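Local structure of ribulose-bisphosphate carboxylase (Alicyclobacillus acidocaldarius subsp. acidocaldarius, 4NAS) at residues E162-Q167 / R209-A214; D191-Y196 / R229-L234. The protein belongs to the ribulose-bisphosphate carboxylase large-chain family, joining an N-terminal domain to a TIM-barrel domain that carries a calcium ion on a carboxylated lysine and two acidic residues. All blocks are in the same frame, centred on the assembly; numbering follows the deposited sequence.

Interaction 1 of 2, residues E162-Q167 / R209-A214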
ATOM      1  N   GLU B 162      34.054   7.699  -4.049  1.00 38.82           N
ATOM      2  CA  GLU B 162      34.654   8.877  -3.439  1.00 44.49           C
ATOM      3  C   GLU B 162      33.674   9.552  -2.497  1.00 48.23           C
ATOM      4  O   GLU B 162      34.058  10.020  -1.416  1.00 37.87           O
ATOM      5  CB  GLU B 162      35.111   9.866  -4.510  1.00 48.67           C
ATOM      6  CG  GLU B 162      35.495  11.218  -3.957  1.00 49.62           C
ATOM      7  N   ALA B 163      32.408   9.596  -2.918  1.00 36.25           N
ATOM      8  CA  ALA B 163      31.351  10.208  -2.133  1.00 34.55           C
ATOM      9  C   ALA B 163      31.131   9.368  -0.879  1.00 33.28           C
ATOM     10  O   ALA B 163      30.822   9.897   0.187  1.00 32.48           O
ATOM     11  CB  ALA B 163      30.063  10.304  -2.954  1.00 33.44           C
ATOM     12  N   PHE B 164      31.291   8.056  -1.013  1.00 33.20           N
ATOM     13  CA  PHE B 164      31.141   7.180   0.135  1.00 36.85           C
ATOM     14  C   PHE B 164      32.288   7.446   1.095  1.00 33.42           C
ATOM     15  O   PHE B 164      32.087   7.521   2.307  1.00 34.19           O
ATOM     16  CB  PHE B 164      31.107   5.704  -0.279  1.00 39.02           C
ATOM     17  CG  PHE B 164      31.132   4.756   0.886  1.00 36.77           C
ATOM     18  CD1 PHE B 164      29.969   4.458   1.574  1.00 29.60           C
ATOM     19  CD2 PHE B 164      32.327   4.194   1.315  1.00 38.84           C
ATOM     20  CE1 PHE B 164      29.987   3.595   2.660  1.00 36.53           C
ATOM     21  CE2 PHE B 164      32.354   3.337   2.401  1.00 40.04           C
ATOM     22  CZ  PHE B 164      31.178   3.038   3.073  1.00 41.88           C
ATOM     23  N   GLY B 165      33.485   7.612   0.535  1.00 35.42           N
ATOM     24  CA  GLY B 165      34.683   7.814   1.323  1.00 36.90           C
ATOM     25  C   GLY B 165      34.643   9.083   2.150  1.00 44.42           C
ATOM     26  O   GLY B 165      35.007   9.071   3.325  1.00 44.04           O
ATOM     27  N   GLU B 166      34.210  10.177   1.528  1.00 36.76           N
ATOM     28  CA  GLU B 166      34.021  11.447   2.220  1.00 53.26           C
ATOM     29  C   GLU B 166      33.149  11.298   3.455  1.00 34.82           C
ATOM     30  O   GLU B 166      33.505  11.781   4.518  1.00 45.78           O
ATOM     31  CB  GLU B 166      33.426  12.501   1.286  1.00 56.93           C
ATOM     32  CG  GLU B 166      34.388  12.997   0.212  1.00 60.04           C
ATOM     33  CD  GLU B 166      35.651  13.635   0.787  1.00 72.27           C
ATOM     34  OE1 GLU B 166      36.663  12.918   0.971  1.00 71.52           O
ATOM     35  OE2 GLU B 166      35.634  14.859   1.044  1.00 79.18           O
ATOM     36  N   GLN B 167      32.007  10.630   3.317  1.00 33.00           N
ATOM     37  CA  GLN B 167      31.158  10.364   4.482  1.00 31.32           C
ATOM     38  C   GLN B 167      31.854   9.512   5.549  1.00 31.75           C
ATOM     39  O   GLN B 167      31.837   9.859   6.731  1.00 47.44           O
ATOM     40  CB  GLN B 167      29.820   9.738   4.068  1.00 29.46           C
ATOM     41  CG  GLN B 167      28.880  10.728   3.399  1.00 31.58           C
ATOM     42  CD  GLN B 167      27.821  10.044   2.577  1.00 32.37           C
ATOM     43  OE1 GLN B 167      26.630  10.029   2.942  1.00 29.69           O
ATOM     44  NE2 GLN B 167      28.237   9.468   1.456  1.00 28.39           N
ATOM     45  N   ARG B 209      37.164   2.804  12.598  1.00 33.47           N
ATOM     46  CA  ARG B 209      35.831   2.243  12.435  1.00 36.67           C
ATOM     47  C   ARG B 209      35.590   1.885  10.979  1.00 36.02           C
ATOM     48  O   ARG B 209      35.898   2.666  10.081  1.00 25.58           O
ATOM     49  CB  ARG B 209      34.791   3.261  12.910  1.00 35.91           C
ATOM     50  CG  ARG B 209      33.336   2.800  12.811  1.00 33.53           C
ATOM     51  CD  ARG B 209      32.405   3.792  13.503  1.00 36.83           C
ATOM     52  NE  ARG B 209      32.727   3.918  14.922  1.00 43.07           N
ATOM     53  CZ  ARG B 209      33.159   5.037  15.507  1.00 48.08           C
ATOM     54  NH1 ARG B 209      33.295   6.163  14.809  1.00 42.15           N
ATOM     55  NH2 ARG B 209      33.435   5.038  16.805  1.00 46.05           N
ATOM     56  N   ARG B 210      35.049   0.696  10.734  1.00 34.08           N
ATOM     57  CA  ARG B 210      34.634   0.355   9.382  1.00 38.07           C
ATOM     58  C   ARG B 210      33.187   0.792   9.216  1.00 38.60           C
ATOM     59  O   ARG B 210      32.285   0.231   9.835  1.00 34.33           O
ATOM     60  CB  ARG B 210      34.770  -1.139   9.107  1.00 43.21           C
ATOM     61  CG  ARG B 210      34.395  -1.525   7.691  1.00 50.97           C
ATOM     62  CD  ARG B 210      34.531  -3.028   7.461  1.00 62.66           C
ATOM     63  NE  ARG B 210      34.141  -3.418   6.103  1.00 65.88           N
ATOM     64  CZ  ARG B 210      32.892  -3.674   5.725  1.00 65.92           C
ATOM     65  NH1 ARG B 210      32.640  -4.020   4.471  1.00 70.63           N
ATOM     66  NH2 ARG B 210      31.893  -3.588   6.596  1.00 60.90           N
ATOM     67  N   THR B 211      32.987   1.814   8.394  1.00 37.36           N
ATOM     68  CA  THR B 211      31.682   2.407   8.165  1.00 29.83           C
ATOM     69  C   THR B 211      30.844   1.455   7.317  1.00 24.80           C
ATOM     70  O   THR B 211      31.292   1.010   6.275  1.00 23.23           O
ATOM     71  CB  THR B 211      31.862   3.758   7.446  1.00 33.28           C
ATOM     72  OG1 THR B 211      32.534   4.676   8.318  1.00 28.93           O
ATOM     73  CG2 THR B 211      30.546   4.349   7.019  1.00 21.26           C
ATOM     74  N   ALA B 212      29.637   1.141   7.782  1.00 24.61           N
ATOM     75  CA  ALA B 212      28.769   0.159   7.122  1.00 28.73           C
ATOM     76  C   ALA B 212      27.894   0.781   6.039  1.00 26.32           C
ATOM     77  O   ALA B 212      27.639   1.974   6.044  1.00 26.95           O
ATOM     78  CB  ALA B 212      27.898  -0.538   8.156  1.00 28.05           C
ATOM     79  N   TYR B 213      27.417  -0.039   5.113  1.00 22.78           N
ATOM     80  CA  TYR B 213      26.644   0.479   3.992  1.00 26.14           C
ATOM     81  C   TYR B 213      25.231  -0.124   3.972  1.00 22.33           C
ATOM     82  O   TYR B 213      25.075  -1.330   3.995  1.00 23.21           O
ATOM     83  CB  TYR B 213      27.414   0.222   2.690  1.00 19.20           C
ATOM     84  CG  TYR B 213      26.704   0.578   1.389  1.00 21.12           C
ATOM     85  CD1 TYR B 213      25.907   1.709   1.271  1.00 20.79           C
ATOM     86  CD2 TYR B 213      26.874  -0.216   0.266  1.00 23.92           C
ATOM     87  CE1 TYR B 213      25.270   2.013   0.080  1.00 19.29           C
ATOM     88  CE2 TYR B 213      26.262   0.076  -0.913  1.00 28.35           C
ATOM     89  CZ  TYR B 213      25.454   1.190  -1.012  1.00 25.27           C
ATOM     90  OH  TYR B 213      24.861   1.455  -2.228  1.00 26.46           O
ATOM     91  N   ALA B 214      24.216   0.746   3.960  1.00 22.63           N
ATOM     92  CA  ALA B 214      22.830   0.367   3.745  1.00 18.26           C
ATOM     93  C   ALA B 214      22.425   0.607   2.284  1.00 23.74           C
ATOM     94  O   ALA B 214      22.301   1.757   1.809  1.00 19.88           O
ATOM     95  CB  ALA B 214      21.917   1.139   4.668  1.00 19.26           C
TER

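Interaction 2 of 2, residues D191-Y196 / R229-L234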
ATOM      1  N   ASP B 191      27.726  -4.384  -7.033  1.00 36.09           N
ATOM      2  CA  ASP B 191      29.023  -3.737  -7.248  1.00 39.87           C
ATOM      3  C   ASP B 191      29.279  -2.621  -6.228  1.00 40.26           C
ATOM      4  O   ASP B 191      30.429  -2.371  -5.838  1.00 37.32           O
ATOM      5  CB  ASP B 191      29.140  -3.188  -8.673  1.00 45.35           C
ATOM      6  CG  ASP B 191      29.386  -4.281  -9.709  1.00 49.98           C
ATOM      7  OD1 ASP B 191      29.736  -5.421  -9.320  1.00 46.66           O
ATOM      8  OD2 ASP B 191      29.238  -3.991 -10.915  1.00 54.47           O
ATOM      9  N   ARG B 192      28.213  -1.942  -5.807  1.00 26.80           N
ATOM     10  CA  ARG B 192      28.327  -0.925  -4.763  1.00 35.63           C
ATOM     11  C   ARG B 192      28.705  -1.536  -3.428  1.00 26.32           C
ATOM     12  O   ARG B 192      29.555  -1.001  -2.714  1.00 30.61           O
ATOM     13  CB  ARG B 192      27.042  -0.092  -4.634  1.00 28.16           C
ATOM     14  CG  ARG B 192      26.684   0.632  -5.916  1.00 33.57           C
ATOM     15  CD  ARG B 192      25.747   1.806  -5.672  1.00 27.79           C
ATOM     16  NE  ARG B 192      24.523   1.411  -4.984  1.00 28.51           N
ATOM     17  CZ  ARG B 192      23.413   0.997  -5.592  1.00 29.13           C
ATOM     18  NH1 ARG B 192      23.382   0.874  -6.912  1.00 30.93           N
ATOM     19  NH2 ARG B 192      22.337   0.693  -4.871  1.00 28.28           N
ATOM     20  N   VAL B 193      28.091  -2.662  -3.080  1.00 30.19           N
ATOM     21  CA  VAL B 193      28.404  -3.285  -1.798  1.00 30.30           C
ATOM     22  C   VAL B 193      29.888  -3.684  -1.773  1.00 33.40           C
ATOM     23  O   VAL B 193      30.606  -3.363  -0.824  1.00 32.80           O
ATOM     24  CB  VAL B 193      27.499  -4.505  -1.496  1.00 36.56           C
ATOM     25  CG1 VAL B 193      28.014  -5.269  -0.281  1.00 28.54           C
ATOM     26  CG2 VAL B 193      26.021  -4.060  -1.291  1.00 27.91           C
ATOM     27  N   ARG B 194      30.339  -4.353  -2.831  1.00 30.06           N
ATOM     28  CA  ARG B 194      31.735  -4.793  -2.922  1.00 35.57           C
ATOM     29  C   ARG B 194      32.701  -3.629  -2.782  1.00 37.65           C
ATOM     30  O   ARG B 194      33.646  -3.688  -2.002  1.00 43.19           O
ATOM     31  CB  ARG B 194      32.003  -5.486  -4.254  1.00 37.80           C
ATOM     32  CG  ARG B 194      31.423  -6.882  -4.387  1.00 49.65           C
ATOM     33  CD  ARG B 194      32.150  -7.673  -5.482  1.00 62.11           C
ATOM     34  NE  ARG B 194      31.403  -8.864  -5.880  1.00 67.99           N
ATOM     35  CZ  ARG B 194      30.407  -8.860  -6.764  1.00 68.74           C
ATOM     36  NH1 ARG B 194      30.038  -7.729  -7.352  1.00 67.23           N
ATOM     37  NH2 ARG B 194      29.779  -9.987  -7.065  1.00 74.09           N
ATOM     38  N   ALA B 195      32.441  -2.566  -3.540  1.00 36.04           N
ATOM     39  CA  ALA B 195      33.354  -1.431  -3.650  1.00 35.92           C
ATOM     40  C   ALA B 195      33.429  -0.588  -2.379  1.00 38.14           C
ATOM     41  O   ALA B 195      34.525  -0.208  -1.949  1.00 34.70           O
ATOM     42  CB  ALA B 195      32.973  -0.559  -4.837  1.00 35.37           C
ATOM     43  N   TYR B 196      32.270  -0.286  -1.791  1.00 30.02           N
ATOM     44  CA  TYR B 196      32.231   0.521  -0.577  1.00 31.78           C
ATOM     45  C   TYR B 196      32.857  -0.247   0.586  1.00 33.21           C
ATOM     46  O   TYR B 196      33.380   0.350   1.522  1.00 33.81           O
ATOM     47  CB  TYR B 196      30.795   0.948  -0.208  1.00 27.43           C
ATOM     48  CG  TYR B 196      30.054   1.788  -1.243  1.00 32.29           C
ATOM     49  CD1 TYR B 196      30.616   2.088  -2.489  1.00 30.91           C
ATOM     50  CD2 TYR B 196      28.788   2.285  -0.964  1.00 31.45           C
ATOM     51  CE1 TYR B 196      29.925   2.841  -3.417  1.00 28.20           C
ATOM     52  CE2 TYR B 196      28.096   3.034  -1.881  1.00 28.86           C
ATOM     53  CZ  TYR B 196      28.659   3.309  -3.100  1.00 26.92           C
ATOM     54  OH  TYR B 196      27.938   4.059  -3.989  1.00 27.15           O
ATOM     55  N   ARG B 229      19.681 -11.908  -0.169  1.00 28.73           N
ATOM     56  CA  ARG B 229      20.628 -12.911   0.309  1.00 35.22           C
ATOM     57  C   ARG B 229      22.018 -12.640  -0.248  1.00 31.42           C
ATOM     58  O   ARG B 229      23.015 -12.764   0.469  1.00 31.34           O
ATOM     59  CB  ARG B 229      20.201 -14.318  -0.118  1.00 30.64           C
ATOM     60  CG  ARG B 229      18.926 -14.850   0.509  1.00 41.38           C
ATOM     61  CD  ARG B 229      18.742 -16.312   0.096  1.00 54.72           C
ATOM     62  NE  ARG B 229      17.438 -16.864   0.450  1.00 56.94           N
ATOM     63  CZ  ARG B 229      16.552 -17.300  -0.437  1.00 57.06           C
ATOM     64  NH1 ARG B 229      15.385 -17.795  -0.031  1.00 51.40           N
ATOM     65  NH2 ARG B 229      16.835 -17.244  -1.733  1.00 57.48           N
ATOM     66  N   ARG B 230      22.085 -12.300  -1.536  1.00 32.12           N
ATOM     67  CA  ARG B 230      23.370 -12.051  -2.179  1.00 34.94           C
ATOM     68  C   ARG B 230      24.010 -10.837  -1.549  1.00 32.99           C
ATOM     69  O   ARG B 230      25.210 -10.850  -1.264  1.00 27.93           O
ATOM     70  CB  ARG B 230      23.218 -11.825  -3.683  1.00 38.90           C
ATOM     71  CG  ARG B 230      22.757 -13.035  -4.476  1.00 49.43           C
ATOM     72  CD  ARG B 230      22.972 -12.813  -5.967  1.00 58.33           C
ATOM     73  NE  ARG B 230      22.434 -11.529  -6.425  1.00 61.64           N
ATOM     74  CZ  ARG B 230      21.277 -11.382  -7.069  1.00 64.90           C
ATOM     75  NH1 ARG B 230      20.875 -10.172  -7.451  1.00 65.75           N
ATOM     76  NH2 ARG B 230      20.523 -12.444  -7.338  1.00 61.99           N
ATOM     77  N   LEU B 231      23.199  -9.798  -1.324  1.00 28.58           N
ATOM     78  CA  LEU B 231      23.702  -8.528  -0.815  1.00 31.59           C
ATOM     79  C   LEU B 231      24.267  -8.698   0.582  1.00 23.23           C
ATOM     80  O   LEU B 231      25.288  -8.099   0.921  1.00 25.46           O
ATOM     81  CB  LEU B 231      22.622  -7.419  -0.857  1.00 24.59           C
ATOM     82  CG  LEU B 231      22.172  -7.006  -2.263  1.00 23.85           C
ATOM     83  CD1 LEU B 231      21.039  -5.987  -2.264  1.00 20.47           C
ATOM     84  CD2 LEU B 231      23.353  -6.484  -3.085  1.00 22.76           C
ATOM     85  N   ALA B 232      23.616  -9.537   1.381  1.00 25.35           N
ATOM     86  CA  ALA B 232      24.122  -9.896   2.712  1.00 25.40           C
ATOM     87  C   ALA B 232      25.463 -10.620   2.600  1.00 33.03           C
ATOM     88  O   ALA B 232      26.444 -10.251   3.247  1.00 32.18           O
ATOM     89  CB  ALA B 232      23.117 -10.785   3.434  1.00 25.06           C
ATOM     90  N   GLU B 233      25.484 -11.657   1.773  1.00 34.21           N
ATOM     91  CA  GLU B 233      26.693 -12.444   1.522  1.00 40.75           C
ATOM     92  C   GLU B 233      27.866 -11.579   1.053  1.00 39.62           C
ATOM     93  O   GLU B 233      29.019 -11.871   1.348  1.00 42.59           O
ATOM     94  CB  GLU B 233      26.384 -13.544   0.501  1.00 41.91           C
ATOM     95  CG  GLU B 233      25.436 -14.623   1.034  1.00 50.04           C
ATOM     96  CD  GLU B 233      24.778 -15.455  -0.064  1.00 56.42           C
ATOM     97  OE1 GLU B 233      24.002 -16.378   0.270  1.00 57.19           O
ATOM     98  OE2 GLU B 233      25.027 -15.186  -1.259  1.00 60.40           O
ATOM     99  N   LEU B 234      27.560 -10.501   0.338  1.00 38.89           N
ATOM    100  CA  LEU B 234      28.583  -9.597  -0.187  1.00 34.08           C
ATOM    101  C   LEU B 234      29.061  -8.581   0.838  1.00 33.87           C
ATOM    102  O   LEU B 234      30.010  -7.830   0.584  1.00 35.56           O
ATOM    103  CB  LEU B 234      28.066  -8.877  -1.436  1.00 34.50           C
ATOM    104  CG  LEU B 234      28.230  -9.676  -2.729  1.00 36.08           C
ATOM    105  CD1 LEU B 234      27.411  -9.046  -3.845  1.00 38.91           C
ATOM    106  CD2 LEU B 234      29.708  -9.773  -3.101  1.00 33.66           C
TER

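Interaction 1 of 2, residues E162-Q167 / R209-A214
The hydroxyl of Tyr213, whose CB packs against Phe164, is gripped twice: OH is hydrogen-bonded to Asp177 OD1 and to Arg192 NE. Tyrosine suits this role, an apolar CB and ring packing on Phe164 and Tyr196 behind a far-reaching hydroxyl. Phe164 and Tyr213 both belong to the TIM-barrel domain. There helix 157-168 lies outside the barrel wall, and residues 209-214 lead into strand 214-216, with backbone bonds to Asp173 and Val175, earlier in the chain, and to Gly237 and Ala238, where strand 238-242 begins. Phe164 spans the gap from the helix. Its CG stands anti to the backbone N (chi1 173°), which sends the ring away from the helix axis and brings its far end to the incoming chain. CZ meets Thr211 O at 3.8 Å, with the oxygen in the ring plane, so the carbonyl faces the weakly positive C-H rim rather than the pi cloud. The same CZ lies 4.2 Å from Thr211 CG2, while CE1 is 4.2 Å from Tyr213 CB. A flat, apolar ring suits this buried place, since its rim can lie against a backbone carbonyl while Tyr196 stacks on it. Threonine suits the neighbouring position because it branches: CG2 serves the apolar contact and OG1 bonds to Val172 O. One turn along the helix, buried Gln167 satisfies both ends of its amide, OE1 with Ser147 OG and NE2 with a carbonyl of its own helix. That second bond, from Gln167 NE2 to Ala163 O, is 2.9 Å long and fairly straight at 160°, but NE2 sits 50° above the carbonyl plane.

Interaction 2 of 2, residues D191-Y196 / R229-L234
Arg194 lays its side chain against Leu234, with the aliphatic and charged parts both in use. The chain runs extended from CG to NE, carrying the guanidinium past the leucine. Leu234 CG stands opposite its own carbonyl carbon (chi1 -84°), which sets both methyls against the arginine. Leu234 CD2 meets the chain at two levels, 3.6 Å from Arg194 CG and 3.4 Å from Arg194 NE, while CD1 lies over one face of the guanidinium, offset toward its rim. Within the same helix, Arg194 NH1 forms a 3.0 Å salt bridge with Asp191 OD1. A long residue suits this exposed edge: its methylenes shield a leucine and its charge stays at the surface. These are consecutive helices of the TIM barrel, 189-207 and 221-233, joined through strand 214-216; Val193 and Leu231 both rest on Val215 of that strand. Deeper in, the methyls of Val193 divide the work. CG1, anti to the backbone N (chi1 170°), reaches Leu234 CB at 3.8 Å and also touches the Leu234 carbonyl. CG2 meets Leu231 CD2 at 4.0 Å, the two side chains crossing at a slant. A salt bridge from Arg230 NH1 to Glu190 OE1 of helix 189-207 also joins the helices.

Overall arrangement
Helix 189-207 binds the two contacts together: it supplies residues 191-196 to interaction 2, and its Arg192 and Tyr196 also meet interaction 1. The contact centres are 14 Å apart. The Tyr196 ring stacks on Phe164 and meets that of Tyr213 with the planes at about 50°; Tyr196 CE2 is 3.3 Å from Tyr213 CZ, and its backbone O is 3.3 Å from Phe164 CE2. A turn earlier, Arg192 ties the contacts through its 2.8 Å NE bond to Tyr213 OH, while its NH2 forms a salt bridge with Asp177. That aspartate sits in sequence between the calcium ligands Lys176 and Asp178, and the Tyr213 side chain is about 12 Å from a bound calcium ion, placing interaction 1 in the outer surroundings of a metal.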